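Local atomic coordinates of hydroquinone dioxygenase large subunit (Pseudomonas sp., PDB entry 4ZXA), a protein that forms the large subunit of a two-subunit, iron(II)-dependent dioxygenase that probably opens the ring of hydroquinone between a hydroxyl-bearing carbon and its neighbour, using molecular oxygen. Residues R47-W50 with E55-S58; G35-S40 with L100-F105. All coordinates share one frame; numbering follows the deposited sequence.

The two contacts lie in the N-terminal part of the chain, their centres about 8 Å apart. Contact 1 pairs strands 45-52 and 55-62 edge to edge within a five-stranded antiparallel sheet; contact 2 brings that sheet, through its strand 37-41, against strand 97-102 of the eight-stranded sheet. Along the chain contact 1 is nested inside the loop that contact 2 closes. Strands 37-41 and 45-52 are neighbours, so the contacts share the smaller sheet, and the Trp50 ring of contact 1 packs on Ala102 of contact 2, with CD2 to CB at 3.5 Å. Neither contact includes a metal ligand, although the side chain of Tyr101 in contact 2 comes within about 12 Å of the bound cadmium ion.

Contact 1 (R47-W50 with E55-S58); sequences RITW and ETRS
Trp50 and Arg57 face each other as an antiparallel hydrogen-bonded pair, and their side chains cross at about a right angle on the same face of the sheet. Arg57 N gives Trp50 O a short, nearly straight bond of 2.7 Å (172° at the hydrogen), while Trp50 N returns a more bent one to Arg57 O at 3.0 Å. With chi1 at 69°, the Trp50 CG stands between its own backbone N and carbonyl carbon, which swings the indole across to the partner strand. Arg57 CB then lies over one ring face, offset toward the rim and 3.7 Å from the centroid of the five-membered ring, a CH-pi contact. The arginine suits this place because its aliphatic root covers the indole while its chain, bent at chi2 and chi3, carries the charge past the ring to a weak hydrogen bond with Ala52 O and long, weak ion pairing with Glu55 and with Glu26 of the small subunit.

On the other face Thr49 and Ser58 form the non-hydrogen-bonded pair, small polar residues at a partly exposed surface, where Ser58 also packs on Arg286 of a second large subunit. Thr49 CG2 touches Ser58 OG at 3.4 Å, and Thr49 CB rests on the Thr56 methyl, CG2, at 3.8 Å. The extended Arg47 runs alongside, and its NH2 makes a weak hydrogen bond to Ser58 OG at 3.4 Å, at the guanidinium edge.

Trp50 NE1 is satisfied by the carbonyl of Val114, so the indole is pinned at its polar edge as well as covered on a face; an alanine here would probably leave that carbonyl without its donor and open a gap beside Arg57 CB. The two strands form a beta hairpin: 55-62 is outermost in the five-stranded sheet within this chain, and 45-52 has strand 37-41 on its other edge, where Trp50 lies against Phe37.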
loop_
_atom_site.group_PDB
_atom_site.type_symbol
_atom_site.label_atom_id
_atom_site.label_comp_id
_atom_site.label_asym_id
_atom_site.label_seq_id
_atom_site.Cartn_x
_atom_site.Cartn_y
_atom_site.Cartn_z
ATOM N N ARG E 47 12.392 -6.404 4.663
ATOM C CA ARG E 47 13.302 -6.294 3.547
ATOM C C ARG E 47 13.744 -7.666 3.086
ATOM O O ARG E 47 14.173 -8.482 3.892
ATOM C CB ARG E 47 14.512 -5.469 3.949
ATOM C CG ARG E 47 15.591 -5.435 2.876
ATOM C CD ARG E 47 16.798 -4.704 3.384
ATOM N NE ARG E 47 17.811 -4.568 2.358
ATOM C CZ ARG E 47 19.108 -4.463 2.620
ATOM N NH1 ARG E 47 19.524 -4.490 3.881
ATOM N NH2 ARG E 47 19.984 -4.343 1.628
ATOM N N ILE E 48 13.646 -7.908 1.784
ATOM C CA ILE E 48 14.001 -9.196 1.210
ATOM C C ILE E 48 15.140 -8.998 0.250
ATOM O O ILE E 48 15.052 -8.151 -0.624
ATOM C CB ILE E 48 12.827 -9.802 0.410
ATOM C CG1 ILE E 48 11.565 -9.834 1.267
ATOM C CG2 ILE E 48 13.173 -11.213 -0.093
ATOM C CD1 ILE E 48 11.758 -10.667 2.501
ATOM N N THR E 49 16.206 -9.781 0.398
ATOM C CA THR E 49 17.288 -9.755 -0.577
ATOM C C THR E 49 17.425 -11.101 -1.277
ATOM O O THR E 49 16.988 -12.125 -0.755
ATOM C CB THR E 49 18.650 -9.354 0.046
ATOM O OG1 THR E 49 19.068 -10.344 0.994
ATOM C CG2 THR E 49 18.557 -8.003 0.726
ATOM N N TRP E 50 18.026 -11.090 -2.462
ATOM C CA TRP E 50 18.182 -12.294 -3.262
ATOM C C TRP E 50 19.196 -12.035 -4.370
ATOM O O TRP E 50 19.344 -10.903 -4.832
ATOM C CB TRP E 50 16.839 -12.716 -3.874
ATOM C CG TRP E 50 16.338 -11.768 -4.925
ATOM C CD1 TRP E 50 16.644 -11.786 -6.256
ATOM C CD2 TRP E 50 15.449 -10.655 -4.736
ATOM N NE1 TRP E 50 15.995 -10.764 -6.910
ATOM C CE2 TRP E 50 15.257 -10.053 -6.000
ATOM C CE3 TRP E 50 14.789 -10.113 -3.621
ATOM C CZ2 TRP E 50 14.442 -8.934 -6.183
ATOM C CZ3 TRP E 50 13.973 -8.996 -3.804
ATOM C CH2 TRP E 50 13.806 -8.422 -5.074
ATOM N N GLU E 55 24.595 -9.598 -8.607
ATOM C CA GLU E 55 24.380 -8.634 -7.544
ATOM C C GLU E 55 23.271 -9.074 -6.602
ATOM O O GLU E 55 22.387 -9.851 -6.970
ATOM C CB GLU E 55 24.116 -7.242 -8.126
ATOM C CG GLU E 55 25.391 -6.544 -8.588
ATOM C CD GLU E 55 25.148 -5.453 -9.625
ATOM O OE1 GLU E 55 24.059 -4.833 -9.615
ATOM O OE2 GLU E 55 26.054 -5.221 -10.456
ATOM N N THR E 56 23.345 -8.588 -5.373
ATOM C CA THR E 56 22.292 -8.801 -4.406
ATOM C C THR E 56 21.173 -7.799 -4.660
ATOM O O THR E 56 21.413 -6.600 -4.716
ATOM C CB THR E 56 22.840 -8.638 -2.994
ATOM O OG1 THR E 56 23.562 -9.821 -2.646
ATOM C CG2 THR E 56 21.710 -8.423 -1.995
ATOM N N ARG E 57 19.954 -8.292 -4.842
ATOM C CA ARG E 57 18.826 -7.409 -5.094
ATOM C C ARG E 57 17.999 -7.232 -3.811
ATOM O O ARG E 57 17.938 -8.127 -2.972
ATOM C CB ARG E 57 17.952 -7.958 -6.226
ATOM C CG ARG E 57 18.709 -8.596 -7.382
ATOM C CD ARG E 57 19.929 -7.782 -7.820
ATOM N NE ARG E 57 19.632 -6.742 -8.798
ATOM C CZ ARG E 57 20.236 -6.629 -9.982
ATOM N NH1 ARG E 57 21.168 -7.495 -10.356
ATOM N NH2 ARG E 57 19.909 -5.640 -10.799
ATOM N N SER E 58 17.358 -6.080 -3.659
ATOM C CA SER E 58 16.554 -5.840 -2.466
ATOM C C SER E 58 15.163 -5.327 -2.776
ATOM O O SER E 58 14.895 -4.811 -3.863
ATOM C CB SER E 58 17.251 -4.854 -1.530
ATOM O OG SER E 58 18.575 -5.269 -1.288
#

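Contact 2 (G35-S40 with L100-F105)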
loop_
_atom_site.group_PDB
_atom_site.type_symbol
_atom_site.label_atom_id
_atom_site.label_comp_id
_atom_site.label_asym_id
_atom_site.label_seq_id
_atom_site.Cartn_x
_atom_site.Cartn_y
_atom_site.Cartn_z
ATOM N N GLY E 35 17.417 -20.496 2.094
ATOM C CA GLY E 35 18.189 -20.698 0.886
ATOM C C GLY E 35 18.916 -19.406 0.608
ATOM O O GLY E 35 19.609 -18.881 1.469
ATOM N N ALA E 36 18.732 -18.858 -0.581
ATOM C CA ALA E 36 19.500 -17.690 -0.978
ATOM C C ALA E 36 18.826 -16.378 -0.605
ATOM O O ALA E 36 19.357 -15.309 -0.924
ATOM C CB ALA E 36 19.804 -17.730 -2.480
ATOM N N PHE E 37 17.669 -16.456 0.055
ATOM C CA PHE E 37 16.932 -15.257 0.460
ATOM C C PHE E 37 17.387 -14.784 1.831
ATOM O O PHE E 37 17.635 -15.584 2.720
ATOM C CB PHE E 37 15.411 -15.517 0.529
ATOM C CG PHE E 37 14.743 -15.635 -0.804
ATOM C CD1 PHE E 37 14.439 -14.515 -1.540
ATOM C CD2 PHE E 37 14.402 -16.871 -1.316
ATOM C CE1 PHE E 37 13.816 -14.620 -2.773
ATOM C CE2 PHE E 37 13.786 -16.978 -2.542
ATOM C CZ PHE E 37 13.494 -15.846 -3.269
ATOM N N GLU E 38 17.450 -13.477 2.013
ATOM C CA GLU E 38 17.643 -12.921 3.336
ATOM C C GLU E 38 16.449 -12.068 3.710
ATOM O O GLU E 38 16.100 -11.118 3.003
ATOM C CB GLU E 38 18.900 -12.065 3.393
ATOM C CG GLU E 38 19.778 -12.386 4.577
ATOM C CD GLU E 38 20.247 -11.155 5.316
ATOM O OE1 GLU E 38 19.609 -10.083 5.173
ATOM O OE2 GLU E 38 21.260 -11.265 6.044
ATOM N N LEU E 39 15.828 -12.412 4.830
ATOM C CA LEU E 39 14.704 -11.650 5.338
ATOM C C LEU E 39 15.044 -10.893 6.635
ATOM O O LEU E 39 15.391 -11.509 7.652
ATOM C CB LEU E 39 13.510 -12.582 5.558
ATOM C CG LEU E 39 13.120 -13.336 4.288
ATOM C CD1 LEU E 39 13.786 -14.695 4.234
ATOM C CD2 LEU E 39 11.600 -13.470 4.209
ATOM N N SER E 40 14.937 -9.563 6.593
ATOM C CA SER E 40 15.129 -8.749 7.789
ATOM C C SER E 40 14.061 -7.676 7.857
ATOM O O SER E 40 13.420 -7.379 6.855
ATOM C CB SER E 40 16.495 -8.077 7.764
ATOM O OG SER E 40 16.521 -7.065 6.778
ATOM N N LEU E 100 9.519 -19.958 -3.335
ATOM C CA LEU E 100 9.570 -18.553 -2.929
ATOM C C LEU E 100 10.211 -17.783 -4.063
ATOM O O LEU E 100 11.302 -18.132 -4.508
ATOM C CB LEU E 100 10.380 -18.354 -1.652
ATOM C CG LEU E 100 10.493 -16.905 -1.184
ATOM C CD1 LEU E 100 9.120 -16.256 -1.025
ATOM C CD2 LEU E 100 11.232 -16.849 0.132
ATOM N N TYR E 101 9.529 -16.743 -4.535
ATOM C CA TYR E 101 10.019 -15.960 -5.662
ATOM C C TYR E 101 10.008 -14.455 -5.420
ATOM O O TYR E 101 9.227 -13.943 -4.619
ATOM C CB TYR E 101 9.217 -16.270 -6.923
ATOM C CG TYR E 101 7.718 -16.049 -6.781
ATOM C CD1 TYR E 101 6.870 -17.110 -6.485
ATOM C CD2 TYR E 101 7.154 -14.792 -6.964
ATOM C CE1 TYR E 101 5.512 -16.934 -6.374
ATOM C CE2 TYR E 101 5.780 -14.600 -6.849
ATOM C CZ TYR E 101 4.972 -15.678 -6.550
ATOM O OH TYR E 101 3.618 -15.515 -6.423
ATOM N N ALA E 102 10.884 -13.756 -6.135
ATOM C CA ALA E 102 10.962 -12.300 -6.094
ATOM C C ALA E 102 11.021 -11.791 -7.514
ATOM O O ALA E 102 12.049 -11.925 -8.173
ATOM C CB ALA E 102 12.202 -11.833 -5.319
ATOM N N GLY E 103 9.922 -11.207 -7.982
ATOM C CA GLY E 103 9.868 -10.609 -9.302
ATOM C C GLY E 103 9.651 -11.619 -10.413
ATOM O O GLY E 103 9.504 -11.271 -11.578
ATOM N N THR E 104 9.629 -12.890 -10.063
ATOM C CA THR E 104 9.575 -13.910 -11.093
ATOM C C THR E 104 8.298 -13.800 -11.912
ATOM O O THR E 104 8.296 -14.041 -13.116
ATOM C CB THR E 104 9.702 -15.305 -10.488
ATOM O OG1 THR E 104 11.016 -15.449 -9.952
ATOM C CG2 THR E 104 9.454 -16.379 -11.553
ATOM N N PHE E 105 7.214 -13.433 -11.255
ATOM C CA PHE E 105 5.940 -13.311 -11.945
ATOM C C PHE E 105 5.576 -11.858 -12.141
ATOM O O PHE E 105 4.425 -11.462 -12.000
ATOM C CB PHE E 105 4.875 -14.088 -11.198
ATOM C CG PHE E 105 5.206 -15.534 -11.086
ATOM C CD1 PHE E 105 5.722 -16.052 -9.909
ATOM C CD2 PHE E 105 5.096 -16.368 -12.194
ATOM C CE1 PHE E 105 6.072 -17.401 -9.818
ATOM C CE2 PHE E 105 5.446 -17.722 -12.116
ATOM C CZ PHE E 105 5.937 -18.238 -10.926
#
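Phe37 reaches from strand 37-41 toward the other sheet and meets Leu100 with the face of its ring. Its CB points toward strand 97-102, and CG, lying anti to the carbonyl carbon (chi1 -74°), directs the ring against that strand. CG already touches the Leu100 methyl CD2 at 3.8 Å. The next atom, CD2 of Phe37, comes closer to that methyl, at 3.5 Å, and the methyl sits over the ring face, offset toward its rim, 3.8 Å from the centroid and 23° off the normal, as a CH-pi contact. Farther out, Phe37 CE2 meets Leu100 CG at 3.6 Å, and the ring tip, CZ, lies 3.4 Å from the Leu100 carbonyl O. On the other flank Phe37 CE1 approaches Ala102 CB at 4.1 Å, near the ring plane, so the small alanine borders an edge of the ring.

A flat, wholly apolar ring suits this buried place, where a branched leucine can cover its face and a single methyl its edge. Tyr116 adds an edge-to-face ring contact with Phe37, and Leu34 packs on Leu100.

The short segments 37-40 and 100-102 cross at 82° with axes 10.1 Å apart and no hydrogen bonds between them. These values are consistent with orthogonal packing of two beta-sheets face to face, joined by their apolar side chains.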